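Local structure of DnaJ homolog subfamily C member 3 (Mus musculus, 3IEG) at residues V151-F164 / A173-S185. The protein acts as a co-chaperone in the unfolded protein response, stimulating the ATPase of HSPA8 and restraining the kinase EIF2AK4, while its TPR domain, the part described here, binds misfolded proteins. Sequence-based numbering, arbitrary orientation.
Sequences VWDAELRELRAECF and AISDLKAASKLKS
The guanidinium of Arg-157 carries the methyl of Ala-179 over one face, NH2 to CB 3.5 Å, and its plane stands 84° from the carboxylate of Asp-176, whose OD1 meets it obliquely in a salt bridge to NE (3.5 Å). Arg-160 presents its guanidinium edge instead, only 20° from coplanar with that carboxylate; NH1 reaches Asp-176 OD1 at 2.8 Å, a salt bridge whose hydrogen bond is bent and weak. The Phe-164 ring tentatively turns an edge to Asp-176 OD2, an atom less surely placed, while its CB rests on Ala-173 CB. Val-151 CG2 lies over one face of the Trp-152 ring, offset toward the rim; Leu-183 CD2 approaches obliquely. Asp-176 thus enters as a knob among Arg-157, Arg-160, Ala-161 and Phe-164. With CG anti to the backbone N (chi1 -160°), Arg-157 lays CG against Ala-180 CB; the bend at chi2 then turns NE toward OD1.

Small residues suit the antiparallel interface, axes 8.3 Å apart: Ala-161 meets Ala-173, Ala-154 faces Ala-180, and Leu-177 packs beside Ala-161. A water links Glu-155 to Lys-184. The helices form the TPR 5 hairpin, Trp-152 coming from the end of TPR 4. Arg-160 also bridges to Asp-144 in helix 136-149; two arginines around one buried carboxylate would probably keep Asp-176 ionised.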
loop_
_atom_site.group_PDB
_atom_site.type_symbol
_atom_site.label_atom_id
_atom_site.label_comp_id
_atom_site.label_asym_id
_atom_site.label_seq_id
_atom_site.Cartn_x
_atom_site.Cartn_y
_atom_site.Cartn_z
ATOM N N VAL A 151 9.511 13.471 4.959
ATOM C CA VAL A 151 8.896 12.171 5.199
ATOM C C VAL A 151 7.374 12.242 5.304
ATOM O O VAL A 151 6.697 11.227 5.148
ATOM C CB VAL A 151 9.500 11.465 6.457
ATOM C CG1 VAL A 151 10.947 11.007 6.197
ATOM C CG2 VAL A 151 9.444 12.377 7.691
ATOM N N TRP A 152 6.833 13.426 5.560
ATOM C CA TRP A 152 5.387 13.590 5.674
ATOM C C TRP A 152 4.796 14.321 4.460
ATOM O O TRP A 152 3.675 14.837 4.508
ATOM C CB TRP A 152 5.012 14.302 6.982
ATOM C CG TRP A 152 5.561 13.650 8.232
ATOM C CD1 TRP A 152 5.810 12.313 8.433
ATOM C CD2 TRP A 152 5.909 14.306 9.450
ATOM N NE1 TRP A 152 6.307 12.106 9.698
ATOM C CE2 TRP A 152 6.376 13.311 10.346
ATOM C CE3 TRP A 152 5.881 15.641 9.875
ATOM C CZ2 TRP A 152 6.812 13.612 11.637
ATOM C CZ3 TRP A 152 6.317 15.944 11.168
ATOM C CH2 TRP A 152 6.778 14.929 12.030
ATOM N N ASP A 153 5.566 14.358 3.377
ATOM C CA ASP A 153 5.111 14.924 2.126
ATOM C C ASP A 153 4.255 13.887 1.399
ATOM O O ASP A 153 4.770 12.977 0.742
ATOM C CB ASP A 153 6.315 15.334 1.283
ATOM C CG ASP A 153 5.936 16.157 0.058
ATOM O OD1 ASP A 153 4.855 15.940 -0.533
ATOM O OD2 ASP A 153 6.740 17.023 -0.330
ATOM N N ALA A 154 2.942 14.018 1.536
ATOM C CA ALA A 154 2.030 13.027 0.984
ATOM C C ALA A 154 2.023 13.040 -0.538
ATOM O O ALA A 154 2.018 11.987 -1.157
ATOM C CB ALA A 154 0.619 13.216 1.539
ATOM N N GLU A 155 2.038 14.224 -1.140
ATOM C CA GLU A 155 1.859 14.334 -2.591
ATOM C C GLU A 155 3.068 13.801 -3.384
ATOM O O GLU A 155 2.898 13.207 -4.452
ATOM C CB GLU A 155 1.499 15.766 -3.047
ATOM C CG GLU A 155 0.874 16.724 -1.995
ATOM C CD GLU A 155 -0.273 16.131 -1.178
ATOM O OE1 GLU A 155 -1.331 15.847 -1.762
ATOM O OE2 GLU A 155 -0.111 15.974 0.058
ATOM N N LEU A 156 4.280 14.002 -2.869
ATOM C CA LEU A 156 5.483 13.496 -3.529
ATOM C C LEU A 156 5.575 11.989 -3.402
ATOM O O LEU A 156 6.093 11.317 -4.279
ATOM C CB LEU A 156 6.737 14.161 -2.979
ATOM C CG LEU A 156 6.921 15.631 -3.343
ATOM C CD1 LEU A 156 8.362 16.043 -3.069
ATOM C CD2 LEU A 156 6.549 15.894 -4.803
ATOM N N ARG A 157 5.065 11.478 -2.287
ATOM C CA ARG A 157 4.820 10.058 -2.090
ATOM C C ARG A 157 3.907 9.495 -3.175
ATOM O O ARG A 157 4.200 8.468 -3.775
ATOM C CB ARG A 157 4.129 9.855 -0.746
ATOM C CG ARG A 157 4.247 8.483 -0.204
ATOM C CD ARG A 157 5.486 8.428 0.618
ATOM N NE ARG A 157 5.817 7.061 0.961
ATOM C CZ ARG A 157 6.570 6.744 1.995
ATOM N NH1 ARG A 157 7.043 7.714 2.763
ATOM N NH2 ARG A 157 6.839 5.473 2.253
ATOM N N GLU A 158 2.787 10.165 -3.404
ATOM C CA GLU A 158 1.853 9.737 -4.426
ATOM C C GLU A 158 2.445 9.868 -5.822
ATOM O O GLU A 158 2.161 9.037 -6.671
ATOM C CB GLU A 158 0.536 10.501 -4.319
ATOM C CG GLU A 158 -0.245 10.186 -3.045
ATOM C CD GLU A 158 -1.564 10.937 -2.957
ATOM O OE1 GLU A 158 -1.603 12.130 -3.316
ATOM O OE2 GLU A 158 -2.571 10.333 -2.534
ATOM N N LEU A 159 3.268 10.893 -6.049
ATOM C CA LEU A 159 3.952 11.064 -7.324
ATOM C C LEU A 159 4.939 9.934 -7.608
ATOM O O LEU A 159 5.026 9.462 -8.738
ATOM C CB LEU A 159 4.666 12.411 -7.402
ATOM C CG LEU A 159 5.389 12.705 -8.736
ATOM C CD1 LEU A 159 4.399 13.043 -9.840
ATOM C CD2 LEU A 159 6.388 13.825 -8.578
ATOM N N ARG A 160 5.666 9.496 -6.589
ATOM C CA ARG A 160 6.535 8.333 -6.716
ATOM C C ARG A 160 5.721 7.078 -7.034
ATOM O O ARG A 160 6.167 6.221 -7.794
ATOM C CB ARG A 160 7.357 8.113 -5.443
ATOM C CG ARG A 160 8.543 7.180 -5.631
ATOM C CD ARG A 160 8.687 6.252 -4.451
ATOM N NE ARG A 160 9.807 6.583 -3.587
ATOM C CZ ARG A 160 9.854 6.350 -2.280
ATOM N NH1 ARG A 160 8.827 5.809 -1.640
ATOM N NH2 ARG A 160 10.936 6.694 -1.601
ATOM N N ALA A 161 4.528 6.978 -6.454
ATOM C CA ALA A 161 3.646 5.863 -6.737
ATOM C C ALA A 161 3.257 5.846 -8.221
ATOM O O ALA A 161 3.313 4.796 -8.867
ATOM C CB ALA A 161 2.415 5.908 -5.841
ATOM N N GLU A 162 2.899 7.014 -8.760
ATOM C CA GLU A 162 2.633 7.158 -10.182
ATOM C C GLU A 162 3.807 6.618 -10.978
ATOM O O GLU A 162 3.617 5.942 -11.990
ATOM C CB GLU A 162 2.446 8.623 -10.560
ATOM C CG GLU A 162 1.027 9.146 -10.630
ATOM C CD GLU A 162 0.044 8.155 -11.232
ATOM O OE1 GLU A 162 0.068 7.893 -12.465
ATOM O OE2 GLU A 162 -0.768 7.642 -10.445
ATOM N N CYS A 163 5.026 6.915 -10.534
ATOM C CA CYS A 163 6.197 6.445 -11.269
ATOM C C CYS A 163 6.195 4.936 -11.300
ATOM O O CYS A 163 6.439 4.323 -12.332
ATOM C CB CYS A 163 7.491 6.945 -10.635
ATOM S SG CYS A 163 7.764 8.666 -10.901
ATOM N N PHE A 164 5.890 4.347 -10.154
ATOM C CA PHE A 164 5.939 2.920 -10.015
ATOM C C PHE A 164 4.879 2.254 -10.867
ATOM O O PHE A 164 5.171 1.235 -11.493
ATOM C CB PHE A 164 5.825 2.499 -8.546
ATOM C CG PHE A 164 7.111 2.634 -7.773
ATOM C CD1 PHE A 164 7.108 3.156 -6.480
ATOM C CD2 PHE A 164 8.333 2.238 -8.336
ATOM C CE1 PHE A 164 8.307 3.283 -5.762
ATOM C CE2 PHE A 164 9.522 2.364 -7.625
ATOM C CZ PHE A 164 9.512 2.890 -6.341
ATOM N N ALA A 173 3.753 0.654 -5.958
ATOM C CA ALA A 173 2.814 1.765 -5.969
ATOM C C ALA A 173 1.772 1.655 -4.857
ATOM O O ALA A 173 1.551 2.619 -4.133
ATOM C CB ALA A 173 2.155 1.879 -7.331
ATOM N N ILE A 174 1.151 0.484 -4.703
ATOM C CA ILE A 174 0.187 0.261 -3.608
ATOM C C ILE A 174 0.806 0.651 -2.273
ATOM O O ILE A 174 0.164 1.300 -1.444
ATOM C CB ILE A 174 -0.384 -1.211 -3.541
ATOM C CG1 ILE A 174 0.721 -2.256 -3.296
ATOM C CG2 ILE A 174 -1.147 -1.585 -4.829
ATOM C CD1 ILE A 174 0.915 -2.781 -1.811
ATOM N N SER A 175 2.064 0.275 -2.083
ATOM C CA SER A 175 2.751 0.511 -0.826
ATOM C C SER A 175 2.961 1.998 -0.545
ATOM O O SER A 175 2.739 2.464 0.570
ATOM C CB SER A 175 4.082 -0.227 -0.820
ATOM O OG SER A 175 4.915 0.307 0.178
ATOM N N ASP A 176 3.381 2.736 -1.565
ATOM C CA ASP A 176 3.537 4.177 -1.443
ATOM C C ASP A 176 2.219 4.879 -1.203
ATOM O O ASP A 176 2.161 5.835 -0.439
ATOM C CB ASP A 176 4.190 4.753 -2.689
ATOM C CG ASP A 176 5.706 4.796 -2.591
ATOM O OD1 ASP A 176 6.272 4.580 -1.485
ATOM O OD2 ASP A 176 6.330 5.052 -3.642
ATOM N N LEU A 177 1.162 4.399 -1.853
ATOM C CA LEU A 177 -0.167 4.968 -1.674
ATOM C C LEU A 177 -0.734 4.678 -0.294
ATOM O O LEU A 177 -1.424 5.521 0.278
ATOM C CB LEU A 177 -1.116 4.490 -2.762
ATOM C CG LEU A 177 -0.801 5.011 -4.160
ATOM C CD1 LEU A 177 -1.468 4.111 -5.186
ATOM C CD2 LEU A 177 -1.226 6.453 -4.331
ATOM N N LYS A 178 -0.429 3.501 0.246
ATOM C CA LYS A 178 -0.841 3.165 1.600
ATOM C C LYS A 178 -0.127 4.065 2.594
ATOM O O LYS A 178 -0.769 4.645 3.476
ATOM C CB LYS A 178 -0.584 1.692 1.930
ATOM C CG LYS A 178 -1.620 0.733 1.386
ATOM C CD LYS A 178 -1.399 -0.672 1.952
ATOM C CE LYS A 178 -2.548 -1.611 1.607
ATOM N NZ LYS A 178 -3.867 -1.084 2.086
ATOM N N ALA A 179 1.190 4.203 2.438
ATOM C CA ALA A 179 1.961 5.111 3.292
ATOM C C ALA A 179 1.376 6.525 3.240
ATOM O O ALA A 179 1.117 7.125 4.278
ATOM C CB ALA A 179 3.421 5.108 2.910
ATOM N N ALA A 180 1.124 7.019 2.029
ATOM C CA ALA A 180 0.549 8.346 1.802
ATOM C C ALA A 180 -0.797 8.553 2.480
ATOM O O ALA A 180 -1.112 9.668 2.906
ATOM C CB ALA A 180 0.407 8.609 0.308
ATOM N N SER A 181 -1.590 7.487 2.551
ATOM C CA SER A 181 -2.931 7.543 3.129
ATOM C C SER A 181 -2.891 7.750 4.639
ATOM O O SER A 181 -3.786 8.356 5.212
ATOM C CB SER A 181 -3.721 6.276 2.785
ATOM O OG SER A 181 -3.092 5.132 3.323
ATOM N N LYS A 182 -1.838 7.243 5.269
ATOM C CA LYS A 182 -1.611 7.446 6.696
ATOM C C LYS A 182 -1.206 8.889 7.051
ATOM O O LYS A 182 -1.204 9.254 8.217
ATOM C CB LYS A 182 -0.551 6.456 7.203
ATOM C CG LYS A 182 -1.070 5.036 7.379
ATOM C CD LYS A 182 0.060 4.019 7.313
ATOM C CE LYS A 182 -0.493 2.607 7.035
ATOM N NZ LYS A 182 0.431 1.774 6.179
ATOM N N LEU A 183 -0.871 9.701 6.053
ATOM C CA LEU A 183 -0.359 11.055 6.289
ATOM C C LEU A 183 -1.421 12.102 6.022
ATOM O O LEU A 183 -1.358 13.201 6.560
ATOM C CB LEU A 183 0.868 11.333 5.409
ATOM C CG LEU A 183 2.070 10.392 5.554
ATOM C CD1 LEU A 183 2.994 10.496 4.359
ATOM C CD2 LEU A 183 2.820 10.655 6.834
ATOM N N LYS A 184 -2.389 11.744 5.184
ATOM C CA LYS A 184 -3.463 12.630 4.744
ATOM C C LYS A 184 -4.804 12.053 5.239
ATOM O O LYS A 184 -4.910 10.852 5.494
ATOM C CB LYS A 184 -3.447 12.708 3.207
ATOM C CG LYS A 184 -3.721 14.089 2.621
ATOM C CD LYS A 184 -5.221 14.418 2.576
ATOM C CE LYS A 184 -5.526 15.871 2.985
ATOM N NZ LYS A 184 -5.346 16.830 1.851
ATOM N N SER A 185 -5.822 12.898 5.388
ATOM C CA SER A 185 -7.170 12.414 5.725
ATOM C C SER A 185 -7.987 12.117 4.449
ATOM O O SER A 185 -8.525 11.012 4.288
ATOM C CB SER A 185 -7.906 13.400 6.643
ATOM O OG SER A 185 -8.557 14.422 5.897
HETATM O O HOH W 1 -2.080 16.822 1.622
#